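Local coordinates for protein 16S rRNA methyltransferase (Streptomyces sp. DSM 40477, PDB 3MQ2) that methylates the N1 position of adenine 1408 in 16S rRNA using S-adenosyl-L-methionine, conferring resistance to kanamycin, neomycin, apramycin and other aminoglycosides, at residues M106-L111 and T194-R199; A144-V149 and S203-D208; G153-P158 and A168-E173. All blocks are in the same frame, centred on the assembly; numbering follows the deposited sequence.

Contact 1: residues M106-L111 and T194-R199. With SAH (S-adenosyl-L-homocysteine), chain C.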
# COMPACT_ATOMS: atom_id res chain seq x y z
N MET A 106 -0.62 -1.24 7.02
CA MET A 106 -1.50 -0.86 8.13
C MET A 106 -2.90 -0.44 7.71
O MET A 106 -3.39 0.59 8.16
CB MET A 106 -0.88 0.30 8.94
CG MET A 106 0.62 0.29 8.99
SD MET A 106 1.17 -1.16 9.89
CE MET A 106 0.74 -0.65 11.55
N PRO A 107 -3.57 -1.25 6.88
CA PRO A 107 -4.90 -0.83 6.42
C PRO A 107 -5.93 -0.85 7.53
O PRO A 107 -5.81 -1.61 8.50
CB PRO A 107 -5.24 -1.89 5.36
CG PRO A 107 -4.52 -3.12 5.85
CD PRO A 107 -3.20 -2.58 6.35
N TRP A 108 -6.94 0.00 7.39
CA TRP A 108 -8.15 -0.11 8.19
C TRP A 108 -9.35 0.19 7.30
O TRP A 108 -9.18 0.51 6.12
CB TRP A 108 -8.11 0.79 9.44
CG TRP A 108 -7.97 2.28 9.22
CD1 TRP A 108 -6.80 2.99 9.12
CD2 TRP A 108 -9.03 3.23 9.10
NE1 TRP A 108 -7.08 4.34 8.94
CE2 TRP A 108 -8.44 4.50 8.92
CE3 TRP A 108 -10.43 3.13 9.14
CZ2 TRP A 108 -9.20 5.67 8.77
CZ3 TRP A 108 -11.18 4.30 8.98
CH2 TRP A 108 -10.57 5.54 8.81
N GLY A 109 -10.55 0.07 7.85
CA GLY A 109 -11.74 0.34 7.06
C GLY A 109 -11.93 -0.69 5.97
O GLY A 109 -11.57 -1.85 6.14
N SER A 110 -12.48 -0.27 4.84
CA SER A 110 -12.86 -1.22 3.80
C SER A 110 -11.64 -1.85 3.15
O SER A 110 -11.72 -2.97 2.65
CB SER A 110 -13.74 -0.54 2.74
OG SER A 110 -13.00 0.44 2.02
N LEU A 111 -10.51 -1.15 3.17
CA LEU A 111 -9.27 -1.71 2.62
C LEU A 111 -8.81 -2.90 3.46
O LEU A 111 -8.31 -3.90 2.94
CB LEU A 111 -8.17 -0.65 2.54
CG LEU A 111 -6.82 -1.08 1.96
CD1 LEU A 111 -7.00 -1.73 0.61
CD2 LEU A 111 -5.87 0.12 1.87
N THR A 194 6.18 4.63 8.09
CA THR A 194 4.81 5.10 8.09
C THR A 194 4.50 5.89 9.37
O THR A 194 5.21 5.78 10.37
CB THR A 194 3.78 3.95 7.89
OG1 THR A 194 3.28 3.50 9.15
CG2 THR A 194 4.42 2.78 7.14
N SER A 195 3.43 6.69 9.32
CA SER A 195 3.03 7.50 10.47
C SER A 195 2.63 6.62 11.65
O SER A 195 2.49 7.10 12.77
CB SER A 195 1.85 8.40 10.09
OG SER A 195 0.68 7.65 9.82
N TRP A 196 2.46 5.33 11.39
CA TRP A 196 1.95 4.44 12.43
C TRP A 196 3.01 4.12 13.47
O TRP A 196 2.68 3.69 14.57
CB TRP A 196 1.37 3.16 11.82
CG TRP A 196 0.12 3.42 11.05
CD1 TRP A 196 0.03 3.82 9.75
CD2 TRP A 196 -1.23 3.33 11.54
NE1 TRP A 196 -1.29 3.97 9.39
CE2 TRP A 196 -2.08 3.68 10.47
CE3 TRP A 196 -1.79 2.98 12.76
CZ2 TRP A 196 -3.47 3.70 10.60
CZ3 TRP A 196 -3.17 3.00 12.89
CH2 TRP A 196 -4.00 3.35 11.81
N THR A 197 4.28 4.33 13.13
CA THR A 197 5.37 4.08 14.06
C THR A 197 5.13 4.83 15.37
O THR A 197 5.33 4.29 16.46
CB THR A 197 6.73 4.53 13.49
OG1 THR A 197 6.97 3.87 12.23
CG2 THR A 197 7.85 4.18 14.45
N ARG A 198 4.68 6.07 15.25
CA ARG A 198 4.47 6.91 16.41
C ARG A 198 3.33 6.36 17.26
O ARG A 198 3.46 6.24 18.48
CB ARG A 198 4.17 8.35 15.99
CG ARG A 198 4.41 9.36 17.09
CD ARG A 198 3.90 10.74 16.70
NE ARG A 198 4.36 11.15 15.38
CZ ARG A 198 3.65 11.03 14.26
NH1 ARG A 198 2.43 10.51 14.31
NH2 ARG A 198 4.15 11.44 13.10
N ARG A 199 2.22 6.02 16.61
CA ARG A 199 1.05 5.48 17.31
C ARG A 199 1.41 4.19 18.02
O ARG A 199 0.95 3.93 19.13
CB ARG A 199 -0.10 5.25 16.33
CG ARG A 199 -1.32 4.58 16.95
CD ARG A 199 -2.53 4.63 16.01
NE ARG A 199 -3.62 3.76 16.44
CZ ARG A 199 -4.69 4.16 17.11
NH1 ARG A 199 -4.84 5.44 17.44
NH2 ARG A 199 -5.62 3.28 17.44
N SAH C . -0.23 3.15 4.90
CA SAH C . -0.22 4.42 5.61
CB SAH C . -1.61 4.77 6.13
CG SAH C . -2.35 3.61 6.79
SD SAH C . -3.81 4.18 7.70
C SAH C . 0.76 4.34 6.76
O SAH C . 1.03 5.34 7.44
OXT SAH C . 1.31 3.27 7.02
C5' SAH C . -4.82 3.38 6.42
C4' SAH C . -5.09 4.32 5.25
O4' SAH C . -5.86 3.63 4.28
C3' SAH C . -5.90 5.56 5.64
O3' SAH C . -5.23 6.71 5.17
C2' SAH C . -7.22 5.45 4.91
O2' SAH C . -7.63 6.71 4.40
C1' SAH C . -6.87 4.50 3.79
N9 SAH C . -7.99 3.69 3.31
C8 SAH C . -8.88 2.92 4.02
N7 SAH C . -9.74 2.34 3.14
C5 SAH C . -9.39 2.74 1.88
C6 SAH C . -9.91 2.46 0.63
N6 SAH C . -10.96 1.66 0.48
N1 SAH C . -9.32 3.03 -0.48
C2 SAH C . -8.23 3.86 -0.35
N3 SAH C . -7.72 4.15 0.90
C4 SAH C . -8.30 3.58 1.98
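The S-adenosyl-L-homocysteine pocket of this Rossmann-like methyltransferase is bordered here by Trp196, whose indole meets Met106 and Trp108 beside the ligand's sulfur. Met106 and Trp108 lie just beyond the end of strand 99-105, where helix 109-116 follows; Trp196 lies where the chain turns into the short helix 196-200.

Met106 packs on one face of Trp196. Its CB sits 3.7 Å from the centroid of the indole five-membered ring, only 8° off the ring normal, a CH-pi contact. A first torsion of -32° leaves CG beside the backbone N, and bends further out let the chain follow the face, so that CG reaches 3.7 Å from CD1 of Trp196 and the methyl CE ends beside CB of Trp196. SD approaches the same ring obliquely in a Met-aromatic contact.

The two tryptophans meet rim to rim, with planes at 66° and Trp108 CD1 3.7 Å from Trp196 CZ2; neither covers the other's face. Trp108 also lies obliquely against the ligand, its CD1 3.4 Å from C5' of SAH. In this family such a pair of indoles probably brackets the target adenine, as in a related A1408 methyltransferase.

Thr194 OG1 accepts from Trp196 N at 3.0 Å, a capping bond that sets the turn into the helix. The ends of the ligand are held by different segments. Ser195 N gives a weak hydrogen bond to the ligand carboxylate. At the adenine end, CB of Leu111 packs 3.4 Å from N7 of SAH. Ser110 OG, which is also bonded to Glu91, accepts from the exocyclic N6 of SAH at 2.8 Å.

Contact 2: residues A144-V149 and S203-D208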
# COMPACT_ATOMS: atom_id res chain seq x y z
N ALA A 144 -6.04 -4.15 14.99
CA ALA A 144 -7.40 -4.25 14.48
C ALA A 144 -8.13 -5.38 15.20
O ALA A 144 -9.33 -5.55 15.04
CB ALA A 144 -7.39 -4.49 12.96
N TRP A 145 -7.39 -6.17 15.99
CA TRP A 145 -7.99 -7.26 16.75
C TRP A 145 -7.76 -7.09 18.25
O TRP A 145 -7.95 -8.02 19.01
CB TRP A 145 -7.41 -8.61 16.31
CG TRP A 145 -7.85 -9.05 14.96
CD1 TRP A 145 -8.93 -9.85 14.67
CD2 TRP A 145 -7.24 -8.74 13.70
NE1 TRP A 145 -9.02 -10.04 13.31
CE2 TRP A 145 -8.00 -9.37 12.70
CE3 TRP A 145 -6.13 -7.98 13.33
CZ2 TRP A 145 -7.69 -9.27 11.34
CZ3 TRP A 145 -5.82 -7.87 11.97
CH2 TRP A 145 -6.59 -8.52 11.00
N ARG A 146 -7.38 -5.89 18.66
CA ARG A 146 -6.98 -5.64 20.04
C ARG A 146 -7.63 -4.37 20.59
O ARG A 146 -6.95 -3.42 20.93
CB ARG A 146 -5.46 -5.54 20.11
CG ARG A 146 -4.73 -6.78 19.58
CD ARG A 146 -3.22 -6.62 19.62
NE ARG A 146 -2.53 -7.75 18.99
CZ ARG A 146 -1.22 -7.78 18.76
NH1 ARG A 146 -0.46 -6.75 19.11
NH2 ARG A 146 -0.67 -8.83 18.16
N PRO A 147 -8.97 -4.36 20.68
CA PRO A 147 -9.89 -5.46 20.35
C PRO A 147 -10.41 -5.36 18.91
O PRO A 147 -10.13 -4.40 18.20
CB PRO A 147 -11.04 -5.21 21.33
CG PRO A 147 -11.13 -3.72 21.34
CD PRO A 147 -9.70 -3.21 21.26
N SER A 148 -11.17 -6.37 18.50
CA SER A 148 -11.67 -6.41 17.12
C SER A 148 -12.45 -5.15 16.73
O SER A 148 -13.39 -4.75 17.42
CB SER A 148 -12.54 -7.65 16.91
OG SER A 148 -11.78 -8.84 17.00
N VAL A 149 -12.05 -4.54 15.62
CA VAL A 149 -12.75 -3.39 15.06
C VAL A 149 -13.90 -3.91 14.18
O VAL A 149 -13.89 -5.07 13.77
CB VAL A 149 -11.80 -2.50 14.23
CG1 VAL A 149 -10.71 -1.93 15.13
CG2 VAL A 149 -11.18 -3.31 13.10
N SER A 203 3.01 0.83 22.31
CA SER A 203 2.52 -0.53 22.44
C SER A 203 3.40 -1.34 23.36
O SER A 203 4.63 -1.19 23.35
CB SER A 203 2.47 -1.23 21.08
OG SER A 203 2.05 -2.58 21.21
N ARG A 204 2.78 -2.22 24.13
CA ARG A 204 3.52 -3.13 24.99
C ARG A 204 3.45 -4.56 24.43
O ARG A 204 3.99 -5.48 25.04
CB ARG A 204 2.96 -3.10 26.41
CG ARG A 204 3.13 -1.75 27.11
CD ARG A 204 4.51 -1.64 27.74
NE ARG A 204 5.37 -0.72 27.02
CZ ARG A 204 6.64 -0.47 27.34
NH1 ARG A 204 7.20 -1.08 28.38
NH2 ARG A 204 7.35 0.39 26.62
N ASP A 205 2.81 -4.72 23.28
CA ASP A 205 2.70 -6.04 22.67
C ASP A 205 4.04 -6.49 22.09
O ASP A 205 4.87 -5.67 21.71
CB ASP A 205 1.58 -6.07 21.61
CG ASP A 205 0.22 -5.80 22.22
OD1 ASP A 205 0.01 -6.17 23.40
OD2 ASP A 205 -0.65 -5.22 21.54
N ARG A 206 4.24 -7.80 22.00
CA ARG A 206 5.47 -8.34 21.43
C ARG A 206 5.64 -7.90 19.98
O ARG A 206 6.70 -7.44 19.59
CB ARG A 206 5.51 -9.86 21.53
CG ARG A 206 6.79 -10.48 20.97
CD ARG A 206 8.04 -9.99 21.71
NE ARG A 206 9.25 -10.51 21.07
CZ ARG A 206 9.85 -9.94 20.03
NH1 ARG A 206 9.36 -8.81 19.51
NH2 ARG A 206 10.92 -10.49 19.50
N PHE A 207 4.57 -8.07 19.20
CA PHE A 207 4.54 -7.63 17.81
C PHE A 207 3.25 -6.90 17.55
O PHE A 207 2.21 -7.24 18.13
CB PHE A 207 4.59 -8.82 16.86
CG PHE A 207 5.86 -9.60 16.91
CD1 PHE A 207 7.05 -9.05 16.45
CD2 PHE A 207 5.87 -10.90 17.40
CE1 PHE A 207 8.23 -9.79 16.49
CE2 PHE A 207 7.04 -11.64 17.43
CZ PHE A 207 8.22 -11.08 16.97
N ASP A 208 3.31 -5.92 16.66
CA ASP A 208 2.13 -5.15 16.29
C ASP A 208 1.69 -5.43 14.87
O ASP A 208 0.58 -5.07 14.50
CB ASP A 208 2.44 -3.66 16.39
CG ASP A 208 2.84 -3.26 17.78
OD1 ASP A 208 2.15 -3.68 18.72
OD2 ASP A 208 3.85 -2.53 17.92
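Arg146 ties the loop following strand 134-141 to the loop that leads into strand 209-216, reaching across to Asp205 and the backbone of Phe207. Its extended chain, with CG anti to the carbonyl carbon, carries the guanidinium to the far loop.

There the guanidinium grips the carbonyl oxygen of Phe207 end-on with two nitrogens. NH1 lies 2.9 Å from Phe207 O in a fairly straight bond (160°), within the carbonyl plane, while NH2 reaches the same Phe207 O at 3.3 Å, tilted from that plane. The oxygen stays close to the plane of the guanidinium, so the pair of bonds should restrain its rotation.

NH1 also forms a salt bridge with Asp205 OD2 at 2.9 Å, whose hydrogen bond is weak, bent to 129° at the hydrogen; the carboxylate and guanidinium planes stand 89° apart. The other terminal nitrogen, NH2, is engaged by Glu157 in a second salt bridge, so the arginine's charge is shared between two acids.

The receiving loop is shaped from within: Ser203 OG accepts from Asp205 N at 3.1 Å, an ST turn, and donates to Asp208 OD1 at 2.7 Å on the syn side. Asp208 OD1 is also bonded to His143 of the first loop. Asp208 leads directly into the antiparallel strand 209-216, lying between strands 134-141 and 176-184, a hallmark of the Rossmann-like methyltransferase fold.

Contact 3: residues G153-P158 and A168-E173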
# COMPACT_ATOMS: atom_id res chain seq x y z
N GLY A 153 -14.92 -7.99 11.55
CA GLY A 153 -16.02 -8.89 11.87
C GLY A 153 -15.62 -9.94 12.88
O GLY A 153 -15.06 -9.63 13.92
N GLU A 154 -15.91 -11.21 12.57
CA GLU A 154 -15.57 -12.31 13.47
C GLU A 154 -14.25 -12.99 13.11
O GLU A 154 -13.93 -14.06 13.63
CB GLU A 154 -16.69 -13.36 13.49
CG GLU A 154 -17.99 -12.88 14.12
CD GLU A 154 -19.00 -14.00 14.27
OE1 GLU A 154 -20.10 -13.74 14.81
OE2 GLU A 154 -18.70 -15.13 13.85
N HIS A 155 -13.47 -12.37 12.22
CA HIS A 155 -12.16 -12.92 11.88
C HIS A 155 -11.28 -12.94 13.12
O HIS A 155 -11.14 -11.92 13.79
CB HIS A 155 -11.47 -12.08 10.81
CG HIS A 155 -12.02 -12.26 9.43
ND1 HIS A 155 -12.97 -11.41 8.89
CD2 HIS A 155 -11.74 -13.17 8.47
CE1 HIS A 155 -13.26 -11.80 7.66
NE2 HIS A 155 -12.53 -12.86 7.38
N PRO A 156 -10.69 -14.10 13.43
CA PRO A 156 -9.73 -14.15 14.54
C PRO A 156 -8.46 -13.41 14.15
O PRO A 156 -8.22 -13.24 12.95
CB PRO A 156 -9.45 -15.64 14.69
CG PRO A 156 -9.69 -16.20 13.33
CD PRO A 156 -10.83 -15.40 12.76
N GLU A 157 -7.66 -12.97 15.11
CA GLU A 157 -6.39 -12.31 14.78
C GLU A 157 -5.49 -13.30 14.05
O GLU A 157 -5.25 -14.40 14.54
CB GLU A 157 -5.68 -11.80 16.04
CG GLU A 157 -4.34 -11.12 15.72
CD GLU A 157 -3.61 -10.60 16.95
OE1 GLU A 157 -4.28 -10.04 17.85
OE2 GLU A 157 -2.37 -10.76 17.00
N PRO A 158 -4.99 -12.92 12.87
CA PRO A 158 -4.16 -13.87 12.12
C PRO A 158 -2.76 -14.03 12.69
O PRO A 158 -2.18 -13.10 13.24
CB PRO A 158 -4.09 -13.25 10.72
CG PRO A 158 -4.26 -11.78 10.97
CD PRO A 158 -5.23 -11.68 12.12
N ALA A 168 -4.21 -17.89 2.89
CA ALA A 168 -3.62 -18.31 1.62
C ALA A 168 -4.68 -18.74 0.60
O ALA A 168 -4.64 -18.30 -0.55
CB ALA A 168 -2.58 -19.41 1.83
N PRO A 169 -5.63 -19.61 1.01
CA PRO A 169 -6.65 -20.08 0.07
C PRO A 169 -7.47 -18.93 -0.48
O PRO A 169 -7.77 -18.90 -1.67
CB PRO A 169 -7.54 -20.97 0.94
CG PRO A 169 -6.66 -21.43 2.03
CD PRO A 169 -5.72 -20.29 2.31
N ARG A 170 -7.84 -17.98 0.38
CA ARG A 170 -8.60 -16.81 -0.04
C ARG A 170 -7.81 -15.95 -1.01
O ARG A 170 -8.36 -15.43 -1.97
CB ARG A 170 -8.99 -15.96 1.17
CG ARG A 170 -9.94 -16.62 2.13
CD ARG A 170 -10.24 -15.68 3.29
NE ARG A 170 -11.40 -16.12 4.06
CZ ARG A 170 -12.00 -15.38 4.98
NH1 ARG A 170 -11.55 -14.16 5.25
NH2 ARG A 170 -13.04 -15.87 5.64
N TYR A 171 -6.52 -15.79 -0.73
CA TYR A 171 -5.68 -14.99 -1.61
C TYR A 171 -5.59 -15.65 -2.99
O TYR A 171 -5.69 -14.98 -4.01
CB TYR A 171 -4.30 -14.76 -0.99
CG TYR A 171 -4.22 -13.53 -0.12
CD1 TYR A 171 -5.24 -13.22 0.76
CD2 TYR A 171 -3.14 -12.67 -0.20
CE1 TYR A 171 -5.19 -12.08 1.56
CE2 TYR A 171 -3.07 -11.53 0.59
CZ TYR A 171 -4.09 -11.25 1.47
OH TYR A 171 -4.02 -10.11 2.25
N ALA A 172 -5.41 -16.98 -3.00
CA ALA A 172 -5.30 -17.72 -4.25
C ALA A 172 -6.55 -17.56 -5.11
O ALA A 172 -6.45 -17.42 -6.33
CB ALA A 172 -5.02 -19.20 -3.99
N GLU A 173 -7.72 -17.60 -4.48
CA GLU A 173 -8.99 -17.42 -5.19
C GLU A 173 -9.01 -16.08 -5.92
O GLU A 173 -9.66 -15.94 -6.96
CB GLU A 173 -10.16 -17.47 -4.21
CG GLU A 173 -10.23 -18.72 -3.35
CD GLU A 173 -11.26 -18.60 -2.24
OE1 GLU A 173 -11.30 -19.50 -1.37
OE2 GLU A 173 -12.04 -17.62 -2.24
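The His155 imidazole and the Arg170 guanidinium meet edge to edge with their planes 89° apart, neither lying over a face of the other; Trp166, from helix 160-173, provides a further aromatic neighbour for the imidazole. The pair joins the loop after strand 134-141 to that helix of the Rossmann-like fold in a surface contact; between 153-158 and 168-173 these two side chains do the touching.

Arg170 leaves the helix with its chain extended from CG to NE, bridging backbones whose nearest CA atoms, those of His155 and Arg170, are 13.0 Å apart. It presents NH1 to the ring nitrogen NE2 of His155 at 2.7 Å, in a nearly straight bond (166°). The donor rises only 15° out of the imidazole plane, and the acceptor stays close to the guanidinium plane.

On the other side of the imidazole, ND1 is hydrogen-bonded to Val152 O. Since a carbonyl can only accept, this bond is consistent with a neutral histidine protonated at ND1, leaving NE2 to receive the arginine. NH1 of Arg170 is itself divided between two acceptors, His155 NE2 and Leu116 O.

How the contacts relate
Of the three, contact 1 is the one that touches the ligand. The centre of contact 2 lies 12 Å from that of contact 1, and the two are joined along the sequence, since 194-199 leads within a few residues into 203-208. Asp208 in contact 2 has its side chain about 6 Å from that of Met106 and about 12 Å from SAH. Contacts 2 and 3, with centres 17 Å apart, touch directly: they meet at the bond of Arg146 NH2 to Glu157 OE2 (2.8 Å), and Trp145 NE1 makes a weak hydrogen bond to His155 O. Contact 3 is 19 Å from contact 1 between centres, without touching it.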